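Local coordinates for uncharacterized conserved protein of COG5135 (Nostoc punctiforme, PDB 2I51) that binds flavin mononucleotide between its two subunits and, like the pyridoxamine 5'-phosphate oxidases to which it is akin, probably works as a flavin-dependent oxidoreductase, at residues His13-Asn18 and Ile77-Pro82; Arg85-Met90 and Asp166-Arg171. All blocks are in the same frame, centred on the assembly; numbering follows the deposited sequence. Where two conformers were deposited one is given.

Contact 1: His13-Asn18 and Ile77-Pro82; sequences HALHRN and ICWYFP. With FMN (flavin mononucleotide), chain P.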
ATOM      1  N   HIS A  13     -13.367 -15.473  -4.838  1.00 12.77           N
ATOM      2  CA  HIS A  13     -12.626 -16.702  -4.419  1.00 12.23           C
ATOM      3  C   HIS A  13     -11.523 -16.335  -3.447  1.00 13.91           C
ATOM      4  O   HIS A  13     -11.242 -17.118  -2.528  1.00 14.57           O
ATOM      5  CB  HIS A  13     -12.102 -17.414  -5.663  1.00 13.79           C
ATOM      6  CG  HIS A  13     -11.560 -18.783  -5.394  1.00 13.27           C
ATOM      7  ND1 HIS A  13     -10.482 -19.343  -6.061  1.00 21.18           N
ATOM      8  CD2 HIS A  13     -12.101 -19.776  -4.659  1.00 11.19           C
ATOM      9  CE1 HIS A  13     -10.346 -20.608  -5.665  1.00 13.26           C
ATOM     10  NE2 HIS A  13     -11.313 -20.879  -4.808  1.00 17.64           N
ATOM     11  N   ALA A  14     -10.863 -15.201  -3.617  1.00 13.98           N
ATOM     12  CA  ALA A  14      -9.841 -14.768  -2.666  1.00 13.08           C
ATOM     13  C   ALA A  14     -10.467 -14.421  -1.323  1.00 13.66           C
ATOM     14  O   ALA A  14     -10.007 -14.884  -0.264  1.00 13.95           O
ATOM     15  CB  ALA A  14      -9.058 -13.571  -3.245  1.00 13.08           C
ATOM     16  N   LEU A  15     -11.564 -13.665  -1.356  1.00 12.54           N
ATOM     17  CA  LEU A  15     -12.222 -13.291  -0.097  1.00 14.17           C
ATOM     18  C   LEU A  15     -12.676 -14.541   0.651  1.00 14.56           C
ATOM     19  O   LEU A  15     -12.461 -14.682   1.861  1.00 15.45           O
ATOM     20  CB  LEU A  15     -13.436 -12.393  -0.377  1.00 14.45           C
ATOM     21  CG  LEU A  15     -13.078 -10.963  -0.752  1.00 15.71           C
ATOM     22  CD1 LEU A  15     -14.273 -10.292  -1.425  1.00 17.56           C
ATOM     23  CD2 LEU A  15     -12.598 -10.178   0.487  1.00 16.11           C
ATOM     24  N   HIS A  16     -13.294 -15.488  -0.038  1.00 14.60           N
ATOM     25  CA  HIS A  16     -13.769 -16.676   0.611  1.00 13.04           C
ATOM     26  C   HIS A  16     -12.646 -17.492   1.251  1.00 13.03           C
ATOM     27  O   HIS A  16     -12.764 -17.971   2.385  1.00 14.86           O
ATOM     28  CB  HIS A  16     -14.615 -17.497  -0.355  1.00 13.76           C
ATOM     29  CG  HIS A  16     -15.192 -18.715   0.250  1.00 15.34           C
ATOM     30  ND1 HIS A  16     -16.108 -18.653   1.281  1.00 16.55           N
ATOM     31  CD2 HIS A  16     -14.982 -20.023  -0.014  1.00 15.52           C
ATOM     32  CE1 HIS A  16     -16.426 -19.900   1.631  1.00 18.15           C
ATOM     33  NE2 HIS A  16     -15.751 -20.748   0.866  1.00 18.17           N
ATOM     34  N   ARG A  17     -11.555 -17.684   0.521  1.00 14.13           N
ATOM     35  CA  ARG A  17     -10.470 -18.528   0.996  1.00 13.52           C
ATOM     36  C   ARG A  17      -9.624 -17.838   2.037  1.00 16.73           C
ATOM     37  O   ARG A  17      -8.805 -18.495   2.682  1.00 19.78           O
ATOM     38  CB  ARG A  17      -9.605 -18.987  -0.160  1.00 14.37           C
ATOM     39  CG  ARG A  17     -10.249 -19.989  -1.051  1.00 13.67           C
ATOM     40  CD  ARG A  17      -9.305 -20.470  -2.102  1.00 15.08           C
ATOM     41  NE  ARG A  17      -8.941 -19.342  -2.937  1.00 19.17           N
ATOM     42  CZ  ARG A  17      -8.015 -19.335  -3.878  1.00 23.12           C
ATOM     43  NH1 ARG A  17      -7.353 -20.424  -4.190  1.00 20.81           N
ATOM     44  NH2 ARG A  17      -7.797 -18.199  -4.541  1.00 24.38           N
ATOM     45  N   ASN A  18      -9.851 -16.561   2.261  1.00 14.39           N
ATOM     46  CA  ASN A  18      -9.165 -15.791   3.306  1.00 15.94           C
ATOM     47  C   ASN A  18     -10.075 -15.354   4.450  1.00 18.56           C
ATOM     48  O   ASN A  18      -9.676 -14.535   5.278  1.00 17.77           O
ATOM     49  CB  ASN A  18      -8.416 -14.587   2.711  1.00 15.87           C
ATOM     50  CG  ASN A  18      -7.220 -14.991   1.913  1.00 16.62           C
ATOM     51  OD1 ASN A  18      -6.094 -14.915   2.416  1.00 21.72           O
ATOM     52  ND2 ASN A  18      -7.411 -15.426   0.686  1.00 15.32           N
ATOM     53  N   ILE A  77      -5.120   0.732  -5.712  1.00 14.80           N
ATOM     54  CA  ILE A  77      -5.062  -0.084  -4.522  0.50 14.42           C
ATOM     55  C   ILE A  77      -4.153  -1.290  -4.767  1.00 15.17           C
ATOM     56  O   ILE A  77      -3.980  -1.771  -5.893  1.00 15.50           O
ATOM     57  CB  ILE A  77      -6.438  -0.490  -4.020  0.50 15.15           C
ATOM     58  CG1 ILE A  77      -7.168  -1.288  -5.112  0.50 12.61           C
ATOM     59  CG2 ILE A  77      -7.209   0.750  -3.492  0.50 13.64           C
ATOM     60  CD1 ILE A  77      -8.430  -1.999  -4.598  0.50 18.91           C
ATOM     61  N   CYS A  78      -3.510  -1.740  -3.692  1.00 14.89           N
ATOM     62  CA  CYS A  78      -2.803  -2.996  -3.680  1.00 14.31           C
ATOM     63  C   CYS A  78      -3.406  -3.774  -2.555  1.00 14.77           C
ATOM     64  O   CYS A  78      -3.513  -3.302  -1.429  1.00 15.38           O
ATOM     65  CB  CYS A  78      -1.327  -2.784  -3.476  1.00 17.44           C
ATOM     66  SG  CYS A  78      -0.396  -4.320  -3.561  1.00 17.79           S
ATOM     67  N   TRP A  79      -3.817  -4.998  -2.874  1.00 13.89           N
ATOM     68  CA  TRP A  79      -4.574  -5.863  -1.948  1.00 14.36           C
ATOM     69  C   TRP A  79      -3.924  -7.238  -1.934  1.00 15.48           C
ATOM     70  O   TRP A  79      -3.929  -7.942  -2.955  1.00 15.41           O
ATOM     71  CB  TRP A  79      -5.977  -5.937  -2.420  1.00 14.64           C
ATOM     72  CG  TRP A  79      -6.997  -6.523  -1.456  1.00 13.80           C
ATOM     73  CD1 TRP A  79      -6.807  -7.019  -0.191  1.00 16.26           C
ATOM     74  CD2 TRP A  79      -8.413  -6.534  -1.695  1.00 12.86           C
ATOM     75  NE1 TRP A  79      -8.047  -7.325   0.372  1.00 16.42           N
ATOM     76  CE2 TRP A  79      -9.028  -7.015  -0.516  1.00 14.02           C
ATOM     77  CE3 TRP A  79      -9.216  -6.104  -2.746  1.00 15.18           C
ATOM     78  CZ2 TRP A  79     -10.428  -7.124  -0.404  1.00 15.56           C
ATOM     79  CZ3 TRP A  79     -10.571  -6.280  -2.670  1.00 16.17           C
ATOM     80  CH2 TRP A  79     -11.149  -6.759  -1.505  1.00 17.60           C
ATOM     81  N   TYR A  80      -3.336  -7.600  -0.808  1.00 14.57           N
ATOM     82  CA  TYR A  80      -2.656  -8.857  -0.646  1.00 16.01           C
ATOM     83  C   TYR A  80      -3.452  -9.781   0.260  1.00 14.87           C
ATOM     84  O   TYR A  80      -3.915  -9.382   1.364  1.00 16.66           O
ATOM     85  CB  TYR A  80      -1.204  -8.674  -0.090  1.00 17.15           C
ATOM     86  CG  TYR A  80      -0.485  -9.960   0.073  1.00 15.00           C
ATOM     87  CD1 TYR A  80      -0.158 -10.718  -1.047  1.00 15.28           C
ATOM     88  CD2 TYR A  80      -0.198 -10.506   1.319  1.00 15.61           C
ATOM     89  CE1 TYR A  80       0.430 -11.959  -0.948  1.00 15.59           C
ATOM     90  CE2 TYR A  80       0.411 -11.766   1.432  1.00 16.26           C
ATOM     91  CZ  TYR A  80       0.752 -12.488   0.288  1.00 15.41           C
ATOM     92  OH  TYR A  80       1.317 -13.717   0.368  1.00 17.77           O
ATOM     93  N   PHE A  81      -3.623 -11.022  -0.185  1.00 13.05           N
ATOM     94  CA  PHE A  81      -4.399 -12.056   0.501  1.00 15.14           C
ATOM     95  C   PHE A  81      -3.443 -13.095   1.040  1.00 15.38           C
ATOM     96  O   PHE A  81      -2.888 -13.877   0.306  1.00 15.73           O
ATOM     97  CB  PHE A  81      -5.373 -12.689  -0.488  1.00 15.35           C
ATOM     98  CG  PHE A  81      -6.546 -11.820  -0.808  1.00 12.83           C
ATOM     99  CD1 PHE A  81      -7.673 -11.845  -0.038  1.00 15.11           C
ATOM    100  CD2 PHE A  81      -6.502 -10.939  -1.880  1.00 14.25           C
ATOM    101  CE1 PHE A  81      -8.795 -11.031  -0.351  1.00 16.99           C
ATOM    102  CE2 PHE A  81      -7.562 -10.110  -2.182  1.00 16.21           C
ATOM    103  CZ  PHE A  81      -8.727 -10.171  -1.449  1.00 15.71           C
ATOM    104  N   PRO A  82      -3.210 -13.078   2.369  1.00 16.54           N
ATOM    105  CA  PRO A  82      -2.124 -13.874   2.894  1.00 18.70           C
ATOM    106  C   PRO A  82      -2.270 -15.372   2.905  1.00 18.40           C
ATOM    107  O   PRO A  82      -1.266 -16.076   2.812  1.00 19.14           O
ATOM    108  CB  PRO A  82      -1.931 -13.321   4.319  1.00 20.30           C
ATOM    109  CG  PRO A  82      -2.559 -12.089   4.366  1.00 23.16           C
ATOM    110  CD  PRO A  82      -3.756 -12.162   3.379  1.00 18.58           C
TER
HETATM  111  N1  FMN P 300       8.348  -7.473  -6.641  1.00 12.91           N
HETATM  112  C2  FMN P 300       9.639  -6.991  -6.483  1.00 14.22           C
HETATM  113  O2  FMN P 300      10.177  -6.321  -7.371  1.00 15.24           O
HETATM  114  N3  FMN P 300      10.310  -7.209  -5.317  1.00 12.29           N
HETATM  115  C4  FMN P 300       9.830  -7.954  -4.267  1.00 13.50           C
HETATM  116  O4  FMN P 300      10.417  -8.026  -3.181  1.00 13.02           O
HETATM  117  C4A FMN P 300       8.539  -8.454  -4.412  1.00 11.58           C
HETATM  118  N5  FMN P 300       7.989  -9.222  -3.386  1.00 12.30           N
HETATM  119  C5A FMN P 300       6.636  -9.548  -3.485  1.00 12.15           C
HETATM  120  C6  FMN P 300       6.016 -10.193  -2.426  1.00 11.50           C
HETATM  121  C7  FMN P 300       4.666 -10.568  -2.486  1.00 11.70           C
HETATM  122  C7M FMN P 300       3.988 -11.147  -1.256  1.00 12.66           C
HETATM  123  C8  FMN P 300       3.937 -10.288  -3.631  1.00 10.80           C
HETATM  124  C8M FMN P 300       2.412 -10.464  -3.639  1.00 13.00           C
HETATM  125  C9  FMN P 300       4.555  -9.679  -4.700  1.00 10.03           C
HETATM  126  C9A FMN P 300       5.912  -9.297  -4.657  1.00 10.75           C
HETATM  127  N10 FMN P 300       6.545  -8.691  -5.754  1.00 11.38           N
HETATM  128  C10 FMN P 300       7.837  -8.187  -5.606  1.00 11.74           C
HETATM  129  C1' FMN P 300       5.871  -8.482  -7.071  1.00 11.67           C
HETATM  130  C2' FMN P 300       5.327  -7.072  -7.119  1.00 11.54           C
HETATM  131  O2' FMN P 300       4.189  -6.905  -6.225  1.00 10.71           O
HETATM  132  C3' FMN P 300       4.956  -6.659  -8.555  1.00 11.56           C
HETATM  133  O3' FMN P 300       4.044  -7.618  -9.121  1.00 14.09           O
HETATM  134  C4' FMN P 300       6.218  -6.647  -9.400  1.00 13.05           C
HETATM  135  O4' FMN P 300       7.354  -6.097  -8.734  1.00 13.91           O
HETATM  136  C5' FMN P 300       5.926  -5.774 -10.601  1.00 13.35           C
HETATM  137  O5' FMN P 300       5.651  -4.456 -10.200  1.00 14.07           O
HETATM  138  P   FMN P 300       5.784  -3.196 -11.157  1.00 14.22           P
HETATM  139  O1P FMN P 300       7.250  -2.914 -11.358  1.00 15.88           O
HETATM  140  O2P FMN P 300       5.139  -3.690 -12.450  1.00 18.18           O
HETATM  141  O3P FMN P 300       5.052  -2.075 -10.521  1.00 16.09           O
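The methyl group of A14 sits squarely over the ring of F81, its CB 3.6 Å from the ring centroid and only 2° off the normal, a CH-pi contact at the heart of the join between helix 8-17 and strand 74-81. L15 closes in beside it: CD2 reaches the ring edge of F81 in its plane and also meets CZ2 of W79 at 3.9 Å, crossing the indole at about a right angle. F81 CZ in turn lies over one face of that indole, near its rim, so W79 and F81 pack on each other as well as on the helix. Y80, between them in sequence, touches the flavin methyl groups instead. Where the helix ends, N18 turns its amide back, CG beside its own backbone N (chi1 -70°), and ND2 donates to A14 O at 2.8 Å while lying 3.6 Å from F81 CB. T84 OG1 also bonds ND2 and N83 N bonds OD1, so both ends of this buried amide are paired and its rotation is fixed. By contrast, H13 and H16 are exposed; R17 NE lies over the face of the H13 ring and bonds H13 O from above the carbonyl plane, while R17 NH2 turns to E86. No hydrogen bond joins the two segments: helix and strand meet through apolar and aromatic surfaces, and the amide at their border finds its partners outside strand 74-81.

Contact 2: Arg85-Met90 and Asp166-Arg171; sequences REQFRM and DHLELR. With FMN (flavin mononucleotide), chain P.
H167 and F88 lie side by side on one face of the antiparallel pair formed by strands 86-97 and 155-169, their rings in an offset stack with centroids 4.0 Å apart and planes 10° from parallel. Q87 with L168 and R89 with D166 are the hydrogen-bonded pairs. With CG anti to the backbone N (chi1 -179°), H167 runs alongside F88 and brings its ring edge to E86. There NE2 donates to OE1 at 2.8 Å, almost in the ring plane and onto the anti lone pair, with carboxylate and imidazole nearly coplanar. With an alanine here in place of H167, F88 would probably lose its stacking partner and E86 OE1 the imidazole N-H, keeping the water. E86 OE1 also lies 4.2 Å from E169 OE2, and a water that donates to both oxygens probably eases the repulsion; R17 and T84 hold E86 OE2.

The extended Q87 gives NE2 to the ribityl O2' at 3.0 Å, while its OE1 bonds T42 of the second subunit. R89 bends at chi3 and bonds the phosphate O3P through NH1 at 3.1 Å and weakly through NH2, which E76 also holds. D166 OD2 is 3.9 Å from R89 NH1 and well out of the guanidinium plane, a long salt bridge; R177 is the stronger partner of D166 OD2. L170 CB covers one face of the R85 guanidinium. Thus the F88, H167, E86 and E169 face joins aromatic stacking to a carboxylate pair bridged by water, and the Q87, R89, D166 and L168 face offers N-H donors to the ribityl chain and phosphate of FMN.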
ATOM      1  N   ARG A  85      -1.798 -16.242  -0.936  1.00 15.26           N
ATOM      2  CA  ARG A  85      -0.570 -15.698  -1.565  1.00 16.34           C
ATOM      3  C   ARG A  85      -0.876 -15.101  -2.952  1.00 15.26           C
ATOM      4  O   ARG A  85      -0.218 -15.393  -3.949  1.00 15.99           O
ATOM      5  CB  ARG A  85       0.537 -16.751  -1.619  1.00 15.44           C
ATOM      6  CG  ARG A  85       0.910 -17.301  -0.254  1.00 19.29           C
ATOM      7  CD  ARG A  85       2.103 -18.301  -0.345  1.00 23.33           C
ATOM      8  NE  ARG A  85       3.327 -17.659  -0.814  1.00 30.92           N
ATOM      9  CZ  ARG A  85       4.139 -18.089  -1.782  1.00 36.91           C
ATOM     10  NH1 ARG A  85       3.960 -19.244  -2.458  1.00 38.43           N
ATOM     11  NH2 ARG A  85       5.186 -17.344  -2.075  1.00 39.72           N
ATOM     12  N   GLU A  86      -1.903 -14.241  -2.997  1.00 13.77           N
ATOM     13  CA  GLU A  86      -2.274 -13.550  -4.226  1.00 13.56           C
ATOM     14  C   GLU A  86      -2.437 -12.064  -4.013  1.00 13.59           C
ATOM     15  O   GLU A  86      -2.778 -11.640  -2.901  1.00 14.83           O
ATOM     16  CB  GLU A  86      -3.522 -14.171  -4.836  1.00 16.89           C
ATOM     17  CG  GLU A  86      -4.729 -14.016  -4.050  1.00 17.60           C
ATOM     18  CD  GLU A  86      -5.885 -14.899  -4.579  1.00 20.02           C
ATOM     19  OE1 GLU A  86      -6.240 -14.794  -5.770  1.00 18.92           O
ATOM     20  OE2 GLU A  86      -6.466 -15.640  -3.758  1.00 17.97           O
ATOM     21  N   GLN A  87      -2.178 -11.277  -5.047  1.00 12.96           N
ATOM     22  CA  GLN A  87      -2.241  -9.861  -4.976  1.00 13.88           C
ATOM     23  C   GLN A  87      -3.129  -9.340  -6.094  1.00 13.86           C
ATOM     24  O   GLN A  87      -3.051  -9.842  -7.217  1.00 14.12           O
ATOM     25  CB  GLN A  87      -0.844  -9.288  -5.153  1.00 15.16           C
ATOM     26  CG  GLN A  87      -0.730  -7.766  -5.308  1.00 16.56           C
ATOM     27  CD  GLN A  87       0.694  -7.318  -5.448  1.00 16.35           C
ATOM     28  OE1 GLN A  87       1.275  -6.832  -4.471  1.00 17.86           O
ATOM     29  NE2 GLN A  87       1.256  -7.472  -6.619  1.00 17.37           N
ATOM     30  N   PHE A  88      -3.988  -8.371  -5.773  1.00 12.94           N
ATOM     31  CA  PHE A  88      -4.722  -7.605  -6.765  1.00 12.47           C
ATOM     32  C   PHE A  88      -4.286  -6.147  -6.687  1.00 14.39           C
ATOM     33  O   PHE A  88      -4.320  -5.522  -5.617  1.00 15.57           O
ATOM     34  CB  PHE A  88      -6.226  -7.677  -6.567  1.00 13.57           C
ATOM     35  CG  PHE A  88      -6.812  -9.028  -6.685  1.00 13.74           C
ATOM     36  CD1 PHE A  88      -6.691  -9.960  -5.679  1.00 17.15           C
ATOM     37  CD2 PHE A  88      -7.502  -9.374  -7.854  1.00 15.08           C
ATOM     38  CE1 PHE A  88      -7.277 -11.245  -5.795  1.00 15.78           C
ATOM     39  CE2 PHE A  88      -8.098 -10.647  -7.960  1.00 13.49           C
ATOM     40  CZ  PHE A  88      -7.995 -11.563  -6.915  1.00 14.14           C
ATOM     41  N   ARG A  89      -3.898  -5.607  -7.812  1.00 12.45           N
ATOM     42  CA  ARG A  89      -3.646  -4.174  -7.947  1.00 13.14           C
ATOM     43  C   ARG A  89      -4.764  -3.634  -8.801  1.00 14.33           C
ATOM     44  O   ARG A  89      -5.070  -4.233  -9.831  1.00 14.11           O
ATOM     45  CB  ARG A  89      -2.286  -3.904  -8.593  1.00 14.33           C
ATOM     46  CG  ARG A  89      -1.152  -4.329  -7.723  1.00 15.38           C
ATOM     47  CD  ARG A  89       0.173  -4.331  -8.492  1.00 16.99           C
ATOM     48  NE  ARG A  89       0.502  -2.976  -8.958  1.00 17.17           N
ATOM     49  CZ  ARG A  89       1.586  -2.653  -9.665  1.00 18.73           C
ATOM     50  NH1 ARG A  89       2.341  -3.607 -10.074  1.00 20.09           N
ATOM     51  NH2 ARG A  89       1.827  -1.378 -10.004  1.00 20.21           N
HETATM   52  N   MSE A  90      -5.437  -2.597  -8.370  1.00 14.06           N
HETATM   53  CA  MSE A  90      -6.585  -2.078  -9.092  0.50 15.31           C
HETATM   54  C   MSE A  90      -6.496  -0.574  -9.159  1.00 15.48           C
HETATM   55  O   MSE A  90      -6.401   0.101  -8.140  1.00 15.83           O
HETATM   56  CB  MSE A  90      -7.902  -2.475  -8.442  0.50 17.22           C
HETATM   57  CG  MSE A  90      -8.123  -3.951  -8.322  0.50 15.40           C
HETATM   58 SE   MSE A  90      -9.947  -4.179  -7.766  0.38 22.72          SE
HETATM   59  CE  MSE A  90      -9.917  -6.066  -7.306  0.50 20.50           C
ATOM     60  N   ASP A 166      -4.510  -5.945 -12.092  1.00 14.37           N
ATOM     61  CA  ASP A 166      -3.348  -6.874 -12.258  1.00 14.19           C
ATOM     62  C   ASP A 166      -3.476  -7.873 -11.124  1.00 15.63           C
ATOM     63  O   ASP A 166      -3.421  -7.486  -9.940  1.00 17.22           O
ATOM     64  CB  ASP A 166      -2.093  -6.005 -12.139  1.00 15.31           C
ATOM     65  CG  ASP A 166      -0.773  -6.710 -12.349  1.00 25.14           C
ATOM     66  OD1 ASP A 166      -0.697  -7.922 -12.384  1.00 29.15           O
ATOM     67  OD2 ASP A 166       0.239  -5.953 -12.386  1.00 31.78           O
ATOM     68  N   HIS A 167      -3.706  -9.131 -11.445  1.00 12.87           N
ATOM     69  CA  HIS A 167      -3.839 -10.210 -10.471  1.00 12.64           C
ATOM     70  C   HIS A 167      -2.652 -11.150 -10.541  1.00 12.80           C
ATOM     71  O   HIS A 167      -2.431 -11.775 -11.577  1.00 13.49           O
ATOM     72  CB  HIS A 167      -5.114 -10.975 -10.765  1.00 14.06           C
ATOM     73  CG  HIS A 167      -5.392 -12.095  -9.819  1.00 15.32           C
ATOM     74  ND1 HIS A 167      -6.118 -13.211 -10.201  1.00 16.71           N
ATOM     75  CD2 HIS A 167      -5.087 -12.261  -8.507  1.00 14.81           C
ATOM     76  CE1 HIS A 167      -6.228 -14.025  -9.164  1.00 18.85           C
ATOM     77  NE2 HIS A 167      -5.614 -13.473  -8.120  1.00 16.39           N
ATOM     78  N   LEU A 168      -1.908 -11.258  -9.454  1.00 13.52           N
ATOM     79  CA  LEU A 168      -0.711 -12.067  -9.353  1.00 12.68           C
ATOM     80  C   LEU A 168      -0.991 -13.176  -8.341  1.00 13.50           C
ATOM     81  O   LEU A 168      -1.366 -12.901  -7.200  1.00 14.22           O
ATOM     82  CB  LEU A 168       0.452 -11.214  -8.871  1.00 13.78           C
ATOM     83  CG  LEU A 168       1.768 -11.943  -8.612  1.00 15.55           C
ATOM     84  CD1 LEU A 168       2.346 -12.506  -9.908  1.00 15.91           C
ATOM     85  CD2 LEU A 168       2.761 -10.988  -7.958  1.00 16.23           C
ATOM     86  N   GLU A 169      -0.829 -14.418  -8.789  1.00 14.54           N
ATOM     87  CA  GLU A 169      -0.941 -15.620  -7.960  1.00 13.99           C
ATOM     88  C   GLU A 169       0.458 -16.173  -7.742  1.00 15.94           C
ATOM     89  O   GLU A 169       1.092 -16.636  -8.690  1.00 15.92           O
ATOM     90  CB  GLU A 169      -1.809 -16.658  -8.669  1.00 16.35           C
ATOM     91  CG  GLU A 169      -3.250 -16.272  -8.699  1.00 18.69           C
ATOM     92  CD  GLU A 169      -4.132 -17.277  -9.394  1.00 28.39           C
ATOM     93  OE1 GLU A 169      -3.626 -18.043 -10.237  1.00 32.52           O
ATOM     94  OE2 GLU A 169      -5.342 -17.280  -9.084  1.00 29.97           O
ATOM     95  N   LEU A 170       0.945 -16.151  -6.504  1.00 15.43           N
ATOM     96  CA  LEU A 170       2.261 -16.697  -6.245  1.00 15.89           C
ATOM     97  C   LEU A 170       2.244 -18.209  -6.232  1.00 18.49           C
ATOM     98  O   LEU A 170       3.320 -18.812  -6.368  1.00 18.52           O
ATOM     99  CB  LEU A 170       2.822 -16.162  -4.944  1.00 15.73           C
ATOM    100  CG  LEU A 170       3.001 -14.647  -4.898  1.00 16.49           C
ATOM    101  CD1 LEU A 170       3.544 -14.234  -3.511  1.00 20.87           C
ATOM    102  CD2 LEU A 170       3.908 -14.136  -6.008  1.00 18.62           C
ATOM    103  N   ARG A 171       1.093 -18.832  -6.028  1.00 18.37           N
ATOM    104  CA  ARG A 171       0.969 -20.296  -6.069  0.50 22.54           C
ATOM    105  C   ARG A 171       0.566 -20.719  -7.470  1.00 23.25           C
ATOM    106  O   ARG A 171      -0.575 -21.121  -7.684  1.00 27.36           O
ATOM    107  CB  ARG A 171      -0.103 -20.801  -5.094  0.50 23.72           C
ATOM    108  CG  ARG A 171       0.230 -20.646  -3.627  0.50 29.68           C
ATOM    109  CD  ARG A 171      -0.918 -20.021  -2.829  0.50 34.16           C
ATOM    110  NE  ARG A 171      -1.984 -20.920  -2.371  0.50 30.32           N
ATOM    111  CZ  ARG A 171      -3.282 -20.809  -2.653  0.50 28.03           C
ATOM    112  NH1 ARG A 171      -3.744 -19.845  -3.436  0.50 37.00           N
ATOM    113  NH2 ARG A 171      -4.146 -21.684  -2.145  0.50 32.21           N
TER
HETATM  114  N1  FMN P 300       8.348  -7.473  -6.641  1.00 12.91           N
HETATM  115  C2  FMN P 300       9.639  -6.991  -6.483  1.00 14.22           C
HETATM  116  O2  FMN P 300      10.177  -6.321  -7.371  1.00 15.24           O
HETATM  117  N3  FMN P 300      10.310  -7.209  -5.317  1.00 12.29           N
HETATM  118  C4  FMN P 300       9.830  -7.954  -4.267  1.00 13.50           C
HETATM  119  O4  FMN P 300      10.417  -8.026  -3.181  1.00 13.02           O
HETATM  120  C4A FMN P 300       8.539  -8.454  -4.412  1.00 11.58           C
HETATM  121  N5  FMN P 300       7.989  -9.222  -3.386  1.00 12.30           N
HETATM  122  C5A FMN P 300       6.636  -9.548  -3.485  1.00 12.15           C
HETATM  123  C6  FMN P 300       6.016 -10.193  -2.426  1.00 11.50           C
HETATM  124  C7  FMN P 300       4.666 -10.568  -2.486  1.00 11.70           C
HETATM  125  C7M FMN P 300       3.988 -11.147  -1.256  1.00 12.66           C
HETATM  126  C8  FMN P 300       3.937 -10.288  -3.631  1.00 10.80           C
HETATM  127  C8M FMN P 300       2.412 -10.464  -3.639  1.00 13.00           C
HETATM  128  C9  FMN P 300       4.555  -9.679  -4.700  1.00 10.03           C
HETATM  129  C9A FMN P 300       5.912  -9.297  -4.657  1.00 10.75           C
HETATM  130  N10 FMN P 300       6.545  -8.691  -5.754  1.00 11.38           N
HETATM  131  C10 FMN P 300       7.837  -8.187  -5.606  1.00 11.74           C
HETATM  132  C1' FMN P 300       5.871  -8.482  -7.071  1.00 11.67           C
HETATM  133  C2' FMN P 300       5.327  -7.072  -7.119  1.00 11.54           C
HETATM  134  O2' FMN P 300       4.189  -6.905  -6.225  1.00 10.71           O
HETATM  135  C3' FMN P 300       4.956  -6.659  -8.555  1.00 11.56           C
HETATM  136  O3' FMN P 300       4.044  -7.618  -9.121  1.00 14.09           O
HETATM  137  C4' FMN P 300       6.218  -6.647  -9.400  1.00 13.05           C
HETATM  138  O4' FMN P 300       7.354  -6.097  -8.734  1.00 13.91           O
HETATM  139  C5' FMN P 300       5.926  -5.774 -10.601  1.00 13.35           C
HETATM  140  O5' FMN P 300       5.651  -4.456 -10.200  1.00 14.07           O
HETATM  141  P   FMN P 300       5.784  -3.196 -11.157  1.00 14.22           P
HETATM  142  O1P FMN P 300       7.250  -2.914 -11.358  1.00 15.88           O
HETATM  143  O2P FMN P 300       5.139  -3.690 -12.450  1.00 18.18           O
HETATM  144  O3P FMN P 300       5.052  -2.075 -10.521  1.00 16.09           O
HETATM  145  O   HOH W   1      -1.534 -17.697  -5.419  1.00 16.48           O
HETATM  146  O   HOH W   2      -5.718 -17.722  -6.498  1.00 32.08           O
HETATM  147  O   HOH W   3      -0.752  -7.847  -8.790  1.00 18.01           O
HETATM  148  O   HOH W   4       1.848  -6.531 -10.088  1.00 22.09           O

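How the contacts relate
Both contacts involve the same antiparallel sheet, whose neighbouring strands 74-81 and 86-97 are consecutive in the chain and bonded through probable backbone hydrogen bonds, I77 N to M90 O and W79 N to F88 O. Contact 1 is the more buried, a helix laid on a strand through apolar and aromatic side chains; contact 2 is partly exposed and pairs two strands by backbone bonds, charges and waters. A14 touches E86 and F88 as well as F81, so the helix spans both. Both touch the flavin methyls, but contact 2 adds hydrogen bonds to the ribityl chain and phosphate. Both also touch the second subunit.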